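Local structure of beta subunit of photoactivated adenylyl cyclase (Beggiatoa sp. PS, 5M27) at residues L43-G48 with M96-L101; I161-T166 with Q343-T348; R182-C187 with T199-D204. The protein probably acts as a blue-light sensor that pairs a flavin-binding domain with a cyclase domain converting ATP to cyclic AMP. All blocks are in the same frame, centred on the assembly; numbering follows the deposited sequence.

Contact 1. Residues L43-G48 with M96-L101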
# COMPACT_ATOMS: atom_id res chain seq x y z
N LEU B 43 -9.39 2.61 -29.82
CA LEU B 43 -8.13 3.09 -29.27
C LEU B 43 -8.17 4.61 -29.22
O LEU B 43 -8.37 5.26 -30.24
CB LEU B 43 -6.95 2.59 -30.11
CG LEU B 43 -5.56 3.10 -29.74
CD1 LEU B 43 -5.08 2.46 -28.42
CD2 LEU B 43 -4.58 2.81 -30.86
N LEU B 44 -8.01 5.18 -28.02
CA LEU B 44 -7.87 6.62 -27.85
C LEU B 44 -6.44 6.93 -27.45
O LEU B 44 -5.74 6.08 -26.90
CB LEU B 44 -8.81 7.19 -26.78
CG LEU B 44 -10.30 6.90 -26.64
CD1 LEU B 44 -11.01 8.05 -25.93
CD2 LEU B 44 -10.90 6.74 -27.96
N TYR B 45 -6.01 8.16 -27.70
CA TYR B 45 -4.79 8.60 -27.05
C TYR B 45 -4.89 10.07 -26.65
O TYR B 45 -5.61 10.87 -27.25
CB TYR B 45 -3.52 8.32 -27.90
CG TYR B 45 -3.45 8.84 -29.32
CD1 TYR B 45 -4.15 8.21 -30.35
CD2 TYR B 45 -2.59 9.89 -29.65
CE1 TYR B 45 -4.05 8.66 -31.66
CE2 TYR B 45 -2.48 10.35 -30.96
CZ TYR B 45 -3.22 9.73 -31.96
OH TYR B 45 -3.12 10.18 -33.26
N LEU B 46 -4.18 10.39 -25.57
CA LEU B 46 -4.31 11.68 -24.91
C LEU B 46 -3.09 11.92 -24.02
O LEU B 46 -2.82 11.14 -23.10
CB LEU B 46 -5.60 11.73 -24.09
CG LEU B 46 -5.88 12.99 -23.26
CD1 LEU B 46 -5.87 14.25 -24.14
CD2 LEU B 46 -7.20 12.86 -22.52
N GLN B 47 -2.35 12.99 -24.32
CA GLN B 47 -1.20 13.41 -23.53
C GLN B 47 -0.28 12.24 -23.20
O GLN B 47 0.08 12.01 -22.04
CB GLN B 47 -1.64 14.12 -22.25
CG GLN B 47 -1.86 15.60 -22.45
CD GLN B 47 -2.65 16.22 -21.32
OE1 GLN B 47 -2.21 16.23 -20.17
NE2 GLN B 47 -3.84 16.72 -21.64
N GLY B 48 0.06 11.47 -24.22
CA GLY B 48 1.07 10.44 -24.06
C GLY B 48 0.62 9.15 -23.42
O GLY B 48 1.47 8.36 -22.99
N MET B 96 -11.54 -1.40 -35.21
CA MET B 96 -10.68 -0.64 -34.30
C MET B 96 -10.73 0.82 -34.73
O MET B 96 -10.17 1.18 -35.77
CB MET B 96 -9.25 -1.19 -34.31
CG MET B 96 -8.33 -0.51 -33.30
SD MET B 96 -9.19 -0.20 -31.76
CE MET B 96 -9.62 -1.87 -31.24
N LYS B 97 -11.44 1.63 -33.96
CA LYS B 97 -11.56 3.06 -34.22
C LYS B 97 -10.52 3.80 -33.38
O LYS B 97 -10.57 3.75 -32.15
CB LYS B 97 -12.97 3.55 -33.87
CG LYS B 97 -13.20 5.03 -34.13
CD LYS B 97 -14.69 5.32 -34.29
CE LYS B 97 -14.97 6.49 -35.21
NZ LYS B 97 -14.45 6.32 -36.60
N THR B 98 -9.60 4.48 -34.06
CA THR B 98 -8.59 5.27 -33.38
C THR B 98 -9.07 6.71 -33.25
O THR B 98 -9.58 7.30 -34.22
CB THR B 98 -7.26 5.21 -34.13
OG1 THR B 98 -6.78 3.86 -34.13
CG2 THR B 98 -6.23 6.12 -33.49
N ILE B 99 -8.93 7.28 -32.06
CA ILE B 99 -9.43 8.61 -31.74
C ILE B 99 -8.29 9.39 -31.09
O ILE B 99 -7.81 9.02 -30.01
CB ILE B 99 -10.64 8.56 -30.79
CG1 ILE B 99 -11.80 7.79 -31.44
CG2 ILE B 99 -11.08 9.96 -30.38
CD1 ILE B 99 -13.03 7.68 -30.56
N ASN B 100 -7.86 10.46 -31.75
CA ASN B 100 -6.80 11.31 -31.21
C ASN B 100 -7.47 12.40 -30.39
O ASN B 100 -7.91 13.42 -30.94
CB ASN B 100 -5.94 11.87 -32.33
CG ASN B 100 -4.71 12.55 -31.82
OD1 ASN B 100 -4.56 12.77 -30.61
ND2 ASN B 100 -3.79 12.85 -32.73
N LEU B 101 -7.54 12.21 -29.07
CA LEU B 101 -8.20 13.19 -28.23
C LEU B 101 -7.41 14.48 -28.09
O LEU B 101 -8.00 15.52 -27.77
CB LEU B 101 -8.48 12.62 -26.84
CG LEU B 101 -9.80 11.86 -26.70
CD1 LEU B 101 -9.93 11.41 -25.26
CD2 LEU B 101 -11.00 12.72 -27.12
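Leu43 O accepts the backbone hydrogen of Ile99 at 2.8 Å from Ile99 N, a bond that joins two neighbouring parallel strands in the sheet of the BLUF domain, the flavin-binding blue-light sensor. Residues 43-46 and 97-100 run in the same direction, 14° apart. The ladder illustrates how a parallel pair is laced: Leu43 reaches both sides of Thr98, giving its N to Lys97 O and taking Ile99 N on its carbonyl, and Tyr45 straddles Asn100 likewise, with Tyr45 N 3.1 Å from Ile99 O and Leu101 N 3.0 Å from Tyr45 O. On the face of Tyr45 and Asn100, the phenol ring turns back across its neighbour because its CG stands between the backbone N and the carbonyl carbon (chi1 54°). The Asn100 amide stacks over the ring, the two planes 29° apart, and Asn100 CA makes a CH-pi contact 4.1 Å from the Tyr45 centroid. Thr98 CG2 meets the ring edge. Tyr45 OH comes close to Asn100 ND2, yet the angle is too poor for a hydrogen bond; the other end of the amide, Asn100 OD1, is hydrogen-bonded to Asn102. The ring rests on Leu20 and Ile23 of helix 20-36. Shrinking Tyr45 to an alanine is likely to open a gap there and leave the Asn100 amide without the surface it lies on. The reverse face is aliphatic. Leu44 CD1 meets Leu101 CD1 at 3.6 Å, and Leu115 and Ile112 of the second subunit pack onto these two leucines, respectively. At the start of the second segment, Met96, bent at chi2 and chi3, touches the bound flavin mononucleotide and brings its SD to 3.4 Å from Leu43 N. Leu44 lies alongside Ile99 in unusually tight contact, Leu44 CD2 reaching 3.4 Å from Ile99 CB.

Contact 2. Residues I161-T166 with Q343-T348. With CA (calcium ion), chain L.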
# COMPACT_ATOMS: atom_id res chain seq x y z
N ILE B 161 19.09 -4.08 7.30
CA ILE B 161 20.43 -3.49 7.29
C ILE B 161 21.06 -3.65 8.67
O ILE B 161 20.41 -3.39 9.68
CB ILE B 161 20.35 -2.02 6.86
CG1 ILE B 161 19.80 -1.94 5.43
CG2 ILE B 161 21.71 -1.33 7.00
CD1 ILE B 161 19.55 -0.51 4.93
N LEU B 162 22.31 -4.11 8.70
CA LEU B 162 23.05 -4.23 9.95
C LEU B 162 23.33 -2.86 10.56
O LEU B 162 23.78 -1.94 9.86
CB LEU B 162 24.38 -4.93 9.71
CG LEU B 162 25.24 -5.08 10.97
CD1 LEU B 162 24.59 -6.10 11.89
CD2 LEU B 162 26.70 -5.43 10.63
N ALA B 163 23.07 -2.73 11.86
CA ALA B 163 23.40 -1.54 12.65
C ALA B 163 22.71 -0.31 12.08
O ALA B 163 23.27 0.80 12.05
CB ALA B 163 24.92 -1.34 12.73
N PHE B 164 21.49 -0.50 11.60
CA PHE B 164 20.81 0.59 10.92
C PHE B 164 20.56 1.77 11.86
O PHE B 164 20.60 2.93 11.43
CB PHE B 164 19.51 0.10 10.33
CG PHE B 164 18.78 1.14 9.58
CD1 PHE B 164 19.25 1.56 8.37
CD2 PHE B 164 17.63 1.70 10.11
CE1 PHE B 164 18.57 2.54 7.67
CE2 PHE B 164 16.95 2.68 9.42
CZ PHE B 164 17.43 3.10 8.18
N SER B 165 20.35 1.51 13.16
CA SER B 165 20.18 2.59 14.12
C SER B 165 21.43 3.46 14.24
O SER B 165 21.32 4.67 14.50
CB SER B 165 19.81 2.01 15.49
OG SER B 165 18.57 1.33 15.39
N THR B 166 22.61 2.88 14.06
CA THR B 166 23.84 3.67 14.09
C THR B 166 23.98 4.53 12.84
O THR B 166 24.40 5.68 12.92
CB THR B 166 25.04 2.74 14.28
OG1 THR B 166 24.98 2.13 15.58
CG2 THR B 166 26.34 3.51 14.14
N GLN B 343 31.02 -2.13 15.69
CA GLN B 343 31.88 -1.14 16.32
C GLN B 343 32.65 -0.32 15.28
O GLN B 343 32.81 0.90 15.43
CB GLN B 343 32.85 -1.84 17.28
CG GLN B 343 32.15 -2.51 18.48
CD GLN B 343 33.12 -3.28 19.37
OE1 GLN B 343 34.16 -3.76 18.92
NE2 GLN B 343 32.77 -3.41 20.65
N LEU B 344 33.15 -0.97 14.23
CA LEU B 344 33.86 -0.25 13.18
C LEU B 344 32.95 0.73 12.47
O LEU B 344 33.37 1.85 12.13
CB LEU B 344 34.46 -1.25 12.18
CG LEU B 344 34.91 -0.85 10.78
CD1 LEU B 344 36.18 -0.01 10.78
CD2 LEU B 344 35.11 -2.09 9.91
N ILE B 345 31.70 0.34 12.23
CA ILE B 345 30.72 1.23 11.61
C ILE B 345 30.53 2.48 12.46
O ILE B 345 30.46 3.60 11.95
CB ILE B 345 29.37 0.50 11.40
CG1 ILE B 345 29.46 -0.49 10.21
CG2 ILE B 345 28.23 1.50 11.26
CD1 ILE B 345 28.17 -1.32 9.99
N ARG B 346 30.45 2.30 13.78
CA ARG B 346 30.28 3.43 14.69
C ARG B 346 31.52 4.32 14.70
O ARG B 346 31.41 5.55 14.62
CB ARG B 346 29.95 2.92 16.09
CG ARG B 346 29.69 4.01 17.11
CD ARG B 346 29.26 3.42 18.45
NE ARG B 346 27.95 2.77 18.40
CZ ARG B 346 27.75 1.45 18.48
NH1 ARG B 346 28.78 0.62 18.63
NH2 ARG B 346 26.52 0.96 18.42
N GLN B 347 32.71 3.72 14.75
CA GLN B 347 33.93 4.51 14.75
C GLN B 347 34.11 5.29 13.45
O GLN B 347 34.55 6.45 13.47
CB GLN B 347 35.15 3.62 14.99
CG GLN B 347 35.12 2.85 16.30
CD GLN B 347 36.12 1.70 16.31
OE1 GLN B 347 37.31 1.91 16.56
NE2 GLN B 347 35.65 0.49 16.02
N THR B 348 33.79 4.67 12.31
CA THR B 348 33.95 5.36 11.03
C THR B 348 33.17 6.67 11.00
O THR B 348 33.65 7.68 10.48
CB THR B 348 33.52 4.45 9.88
OG1 THR B 348 34.42 3.34 9.78
CG2 THR B 348 33.49 5.19 8.55
CA CA L . 18.36 -2.85 11.18
O HOH W 1 16.33 -1.29 11.84
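The calcium site of the cyclase domain borders this contact, in which the turn leaving strand 150-161 is packed against the C-terminal helix 338-348. Ile161 O binds the calcium ion at 2.6 Å, and Asp160 and Asp204 of the same chain supply further ligands, an arrangement consistent with the metal-binding centre of class III nucleotide cyclases. From Ile161 to Phe164 the chain makes a type II beta turn, and Ala163, at the N-cap, leads into helix 164-170. While the carbonyl of Ile161 serves the ion, side chains further along the turn face the terminal helix. Ile345 is the apolar centre of that meeting: its CD1 lies 4.3 Å from Ala163 CB and touches Leu162 CD2 at a similar, loose range. Leu162 also leans on Thr338, Ile341 and Thr342, earlier in the same helix. The more intimate part of the packing belongs to Thr166. With its CG2 anti to the backbone N, that methyl faces helix 338-348, crossing Ile345 obliquely at 4.0 Å from Ile345 CG2. Arg346, whose chain bends at chi3 (-68°), passes Thr166 at about a right angle and brings NH2 to 3.4 Å from Thr166 OG1.

Contact 3. Residues R182-C187 with T199-D204. With CA (calcium ion), chain L.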
# COMPACT_ATOMS: atom_id res chain seq x y z
N ARG B 182 19.39 2.47 -2.21
CA ARG B 182 20.31 1.55 -2.84
C ARG B 182 20.08 0.11 -2.33
O ARG B 182 20.06 -0.79 -3.10
CB ARG B 182 21.75 1.95 -2.62
CG ARG B 182 22.72 1.23 -3.54
CD ARG B 182 22.50 1.57 -5.01
NE ARG B 182 23.51 0.97 -5.85
CZ ARG B 182 24.69 1.51 -6.06
NH1 ARG B 182 24.97 2.66 -5.53
NH2 ARG B 182 25.59 0.91 -6.81
N TYR B 183 19.90 -0.04 -1.03
CA TYR B 183 19.66 -1.35 -0.46
C TYR B 183 18.37 -1.96 -0.99
O TYR B 183 18.37 -3.06 -1.47
CB TYR B 183 19.59 -1.25 1.07
CG TYR B 183 19.26 -2.53 1.77
CD1 TYR B 183 20.10 -3.62 1.69
CD2 TYR B 183 18.09 -2.66 2.49
CE1 TYR B 183 19.78 -4.78 2.30
CE2 TYR B 183 17.76 -3.82 3.12
CZ TYR B 183 18.61 -4.89 3.01
OH TYR B 183 18.33 -6.06 3.64
N PHE B 184 17.29 -1.18 -0.97
CA PHE B 184 16.01 -1.63 -1.52
C PHE B 184 16.11 -1.96 -3.00
O PHE B 184 15.48 -2.92 -3.48
CB PHE B 184 14.91 -0.58 -1.31
CG PHE B 184 14.44 -0.44 0.11
CD1 PHE B 184 14.80 -1.36 1.07
CD2 PHE B 184 13.65 0.64 0.47
CE1 PHE B 184 14.36 -1.21 2.40
CE2 PHE B 184 13.22 0.79 1.76
CZ PHE B 184 13.59 -0.13 2.75
N SER B 185 16.86 -1.16 -3.76
CA SER B 185 16.96 -1.41 -5.20
C SER B 185 17.64 -2.74 -5.48
O SER B 185 17.17 -3.52 -6.33
CB SER B 185 17.73 -0.27 -5.88
OG SER B 185 17.67 -0.39 -7.29
N ILE B 186 18.74 -3.01 -4.79
CA ILE B 186 19.47 -4.27 -4.97
C ILE B 186 18.59 -5.45 -4.58
O ILE B 186 18.43 -6.41 -5.34
CB ILE B 186 20.77 -4.24 -4.15
CG1 ILE B 186 21.82 -3.34 -4.80
CG2 ILE B 186 21.32 -5.64 -3.94
CD1 ILE B 186 22.83 -2.77 -3.77
N CYS B 187 18.01 -5.40 -3.37
CA CYS B 187 17.15 -6.49 -2.92
C CYS B 187 16.01 -6.73 -3.90
O CYS B 187 15.75 -7.87 -4.30
CB CYS B 187 16.59 -6.18 -1.53
SG CYS B 187 17.81 -6.17 -0.18
N THR B 199 6.93 -8.06 -0.69
CA THR B 199 5.59 -7.75 -0.23
C THR B 199 5.49 -6.33 0.34
O THR B 199 4.57 -5.59 -0.02
CB THR B 199 5.16 -8.78 0.81
OG1 THR B 199 5.79 -8.49 2.06
CG2 THR B 199 5.60 -10.17 0.37
N LYS B 200 6.43 -5.95 1.21
CA LYS B 200 6.51 -4.60 1.77
C LYS B 200 7.95 -4.26 2.13
O LYS B 200 8.82 -5.13 2.25
CB LYS B 200 5.67 -4.43 3.05
CG LYS B 200 4.25 -4.90 2.95
CD LYS B 200 3.44 -4.57 4.17
CE LYS B 200 1.98 -4.82 3.84
NZ LYS B 200 1.70 -6.27 3.77
N PHE B 201 8.17 -2.97 2.31
CA PHE B 201 9.28 -2.45 3.09
C PHE B 201 8.70 -2.07 4.44
O PHE B 201 7.66 -1.39 4.50
CB PHE B 201 9.92 -1.22 2.43
CG PHE B 201 10.37 -1.45 1.02
CD1 PHE B 201 11.05 -2.61 0.67
CD2 PHE B 201 10.13 -0.50 0.04
CE1 PHE B 201 11.47 -2.81 -0.66
CE2 PHE B 201 10.54 -0.70 -1.27
CZ PHE B 201 11.20 -1.85 -1.62
N ILE B 202 9.33 -2.52 5.52
CA ILE B 202 8.94 -2.13 6.87
C ILE B 202 10.17 -1.52 7.52
O ILE B 202 11.07 -2.25 7.94
CB ILE B 202 8.39 -3.30 7.69
CG1 ILE B 202 7.36 -4.07 6.86
CG2 ILE B 202 7.80 -2.78 9.00
CD1 ILE B 202 7.38 -5.55 7.10
N GLY B 203 10.20 -0.20 7.62
CA GLY B 203 11.41 0.46 8.07
C GLY B 203 12.51 0.09 7.10
O GLY B 203 12.32 0.13 5.87
N ASP B 204 13.65 -0.31 7.63
CA ASP B 204 14.72 -0.77 6.75
C ASP B 204 14.59 -2.23 6.33
O ASP B 204 15.48 -2.73 5.63
CB ASP B 204 16.06 -0.53 7.42
CG ASP B 204 16.23 -1.33 8.68
OD1 ASP B 204 15.41 -1.18 9.60
OD2 ASP B 204 17.22 -2.09 8.78
CA CA L . 18.36 -2.85 11.18
O HOH W 1 16.33 -1.29 11.84
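Phe184 and Phe201 lie face to face, their planes only 6° apart and their centroids 3.9 Å from one another. The side chains run antiparallel, one arriving from helix 173-193 and the other from strand 197-202. The overlap therefore extends past the rings to their stems: Phe184 CB sits 3.9 Å from Phe201 CZ, and Phe201 CB is 3.8 Å from Phe184 CZ. Both phenylalanines have CG anti to the carbonyl carbon (chi1 -72° for Phe184), a choice that sends each ring across the gap between helix and strand. Phe184 uses its edge as well as its face. Gly203 O lies in the plane of that ring, 3.4 Å from Phe184 CZ, where the partly positive ring hydrogens can meet the carbonyl. Asp204 O is met by two aromatic edges, with Phe184 CE1 at 3.7 Å and Tyr183 CE2 at 3.6 Å; it is buried and has no hydrogen-bonding partner in the model, so the C-H edges probably offer it weak electrostatic compensation at most. Over one face of the Tyr183 ring sits Cys187 SG, one helical turn on, while the phenol oxygen is hydrogen-bonded to Ser159 and Thr247. Lys266 of the second subunit makes a cation-pi contact with Phe201, placing the stack close to the dimer interface. Beyond the rings, the Asp204 carboxylate turns to the calcium ion, binding it through OD2 at 2.8 Å. A helix packed on a beta hairpin whose Gly-Asp turn carries a metal-binding aspartate is characteristic of the class III adenylyl cyclase catalytic domain.

Overall arrangement
All three contacts are mainly buried, but they fall in two domains. Contact 1 lies in the light-sensing domain, its centre about 54 Å from that of contact 2 and 38 Å from that of contact 3; it alone is a strand-to-strand ladder of backbone hydrogen bonds. Contacts 2 and 3 share the cyclase domain and its calcium ion, and they touch where Ile161 N approaches Asp204 OD2 at 3.1 Å, probably as a hydrogen bond. Contact 2, involving the terminal helix, is small and aliphatic, with the exposed Arg346 at its margin. Contact 3 is deeper, nearer the chain's centre, and aromatic. Contacts 1 and 3 pack against the second subunit; contact 2 meets it weakly through Ser165.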